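Local structure of putative regulator (Escherichia coli O6, 3HFI) at residues I84-Q88 against H89-P93. The protein is a putative transcriptional regulator whose UTRA domain probably binds a small effector molecule and so modulates DNA binding. Sequence-based numbering, arbitrary orientation.
Sequences IDFNQ and HNLFP
An Asx turn in the loop ahead of helix 91-99 brings Phe86 against Leu91 and Ile84 against His89 in one continuous loop-to-helix passage. Within the turn, Asp85 OD1 accepts a bond from Asn87 N at 2.9 Å, the donor lying well above the carboxylate plane. The carbonyl of the same aspartate reaches forward, with Asp85 O taking the backbone bond of Gln88 N at 2.8 Å. His89 ND1 also gives Asp85 O a weak, bent bond (3.3 Å, 144° at the hydrogen), while Gln88 O lies over a face of the imidazole.

Phe86 is the buried centre of the turn. Its ring is flanked on its two faces by methyls, both offset toward the rim: Leu91 CD1 sits over one face in a CH-pi contact, 4.0 Å from the centroid of the Phe86 ring and 21° off its normal, and Ile84 CG2 lies on the opposite face. With CG anti to the backbone N (chi1 176°), the leucine carries its CD1 branch back to Phe86 CE2 and CZ. At the ring edge, in its plane, stands His89 O, which also approaches Phe86 CA at 3.4 Å in a CA-H...O contact. Ile84 CG2 has a second role, touching His89 CB at 3.7 Å where the two side chains cross at about a right angle.

Both Phe86 and Leu91 rest on Leu55 of strand 51-60, and Phe86 also meets Val28 of strand 26-35. Asn90 occupies the N-cap position, though its side chain makes no capping bond; Phe92 and Pro93 pack on Leu160 and Lys157 of the second subunit. Phe86 and Leu91 thus lie between the loop with its helix start and the antiparallel sheet of the UTRA domain, an Asx turn ahead of a helix with a Phe-Leu CH-pi contact packed on the strands.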
loop_
_atom_site.group_PDB
_atom_site.type_symbol
_atom_site.label_atom_id
_atom_site.label_comp_id
_atom_site.label_asym_id
_atom_site.label_seq_id
_atom_site.Cartn_x
_atom_site.Cartn_y
_atom_site.Cartn_z
ATOM N N ILE A 84 -3.128 3.104 24.525
ATOM C CA ILE A 84 -4.034 2.187 23.806
ATOM C C ILE A 84 -3.555 0.712 23.900
ATOM O O ILE A 84 -2.369 0.447 23.958
ATOM C CB ILE A 84 -4.210 2.635 22.276
ATOM C CG1 ILE A 84 -4.726 4.083 22.174
ATOM C CG2 ILE A 84 -5.164 1.747 21.504
ATOM C CD1 ILE A 84 -6.017 4.339 22.894
ATOM N N ASP A 85 -4.488 -0.239 23.934
ATOM C CA ASP A 85 -4.168 -1.655 23.716
ATOM C C ASP A 85 -4.532 -2.010 22.276
ATOM O O ASP A 85 -5.706 -2.196 21.932
ATOM C CB ASP A 85 -4.912 -2.598 24.718
ATOM C CG ASP A 85 -4.557 -4.122 24.517
ATOM O OD1 ASP A 85 -3.665 -4.497 23.685
ATOM O OD2 ASP A 85 -5.192 -4.952 25.201
ATOM N N PHE A 86 -3.518 -2.166 21.449
ATOM C CA PHE A 86 -3.746 -2.459 20.058
ATOM C C PHE A 86 -3.936 -3.959 19.770
ATOM O O PHE A 86 -3.977 -4.370 18.597
ATOM C CB PHE A 86 -2.629 -1.854 19.203
ATOM C CG PHE A 86 -2.602 -0.340 19.215
ATOM C CD1 PHE A 86 -1.586 0.348 19.876
ATOM C CD2 PHE A 86 -3.594 0.386 18.556
ATOM C CE1 PHE A 86 -1.550 1.741 19.875
ATOM C CE2 PHE A 86 -3.565 1.783 18.551
ATOM C CZ PHE A 86 -2.552 2.456 19.212
ATOM N N ASN A 87 -4.056 -4.774 20.823
ATOM C CA ASN A 87 -4.723 -6.076 20.704
ATOM C C ASN A 87 -6.243 -5.865 20.680
ATOM O O ASN A 87 -6.995 -6.742 20.264
ATOM C CB ASN A 87 -4.332 -7.024 21.862
ATOM C CG ASN A 87 -2.945 -7.652 21.676
ATOM O OD1 ASN A 87 -2.104 -7.634 22.583
ATOM N ND2 ASN A 87 -2.706 -8.207 20.504
ATOM N N GLN A 88 -6.676 -4.690 21.137
ATOM C CA GLN A 88 -8.105 -4.340 21.247
ATOM C C GLN A 88 -8.554 -3.207 20.294
ATOM O O GLN A 88 -9.744 -2.948 20.145
ATOM C CB GLN A 88 -8.434 -3.940 22.715
ATOM C CG GLN A 88 -8.474 -5.084 23.733
ATOM C CD GLN A 88 -9.632 -6.045 23.460
ATOM O OE1 GLN A 88 -9.634 -6.760 22.443
ATOM N NE2 GLN A 88 -10.633 -6.059 24.357
ATOM N N HIS A 89 -7.606 -2.515 19.669
ATOM C CA HIS A 89 -7.922 -1.383 18.811
ATOM C C HIS A 89 -7.103 -1.508 17.583
ATOM O O HIS A 89 -6.072 -2.170 17.617
ATOM C CB HIS A 89 -7.642 -0.085 19.542
ATOM C CG HIS A 89 -8.614 0.154 20.641
ATOM N ND1 HIS A 89 -8.334 -0.140 21.960
ATOM C CD2 HIS A 89 -9.909 0.548 20.611
ATOM C CE1 HIS A 89 -9.400 0.112 22.704
ATOM N NE2 HIS A 89 -10.372 0.523 21.911
ATOM N N ASN A 90 -7.580 -0.925 16.485
ATOM C CA ASN A 90 -6.831 -0.891 15.217
ATOM C C ASN A 90 -5.915 0.345 15.158
ATOM O O ASN A 90 -6.308 1.448 15.570
ATOM C CB ASN A 90 -7.795 -0.877 14.031
ATOM C CG ASN A 90 -8.720 -2.069 14.021
ATOM O OD1 ASN A 90 -9.950 -1.922 13.924
ATOM N ND2 ASN A 90 -8.139 -3.264 14.138
ATOM N N LEU A 91 -4.709 0.157 14.640
ATOM C CA LEU A 91 -3.679 1.175 14.795
ATOM C C LEU A 91 -4.041 2.457 14.072
ATOM O O LEU A 91 -4.103 3.496 14.692
ATOM C CB LEU A 91 -2.323 0.668 14.286
ATOM C CG LEU A 91 -1.198 1.662 14.310
ATOM C CD1 LEU A 91 -0.983 2.311 15.725
ATOM C CD2 LEU A 91 0.045 0.959 13.832
ATOM N N PHE A 92 -4.309 2.374 12.774
ATOM C CA PHE A 92 -4.466 3.565 11.974
ATOM C C PHE A 92 -5.769 4.347 12.219
ATOM O O PHE A 92 -5.722 5.575 12.348
ATOM C CB PHE A 92 -4.158 3.264 10.528
ATOM C CG PHE A 92 -2.706 2.953 10.317
ATOM C CD1 PHE A 92 -1.759 3.974 10.284
ATOM C CD2 PHE A 92 -2.260 1.647 10.254
ATOM C CE1 PHE A 92 -0.400 3.700 10.146
ATOM C CE2 PHE A 92 -0.877 1.372 10.084
ATOM C CZ PHE A 92 0.032 2.406 10.034
ATOM N N PRO A 93 -6.896 3.649 12.398
ATOM C CA PRO A 93 -8.085 4.324 12.892
ATOM C C PRO A 93 -7.841 5.060 14.177
ATOM O O PRO A 93 -8.362 6.154 14.352
ATOM C CB PRO A 93 -9.060 3.172 13.129
ATOM C CG PRO A 93 -8.674 2.158 12.052
ATOM C CD PRO A 93 -7.162 2.247 12.048
#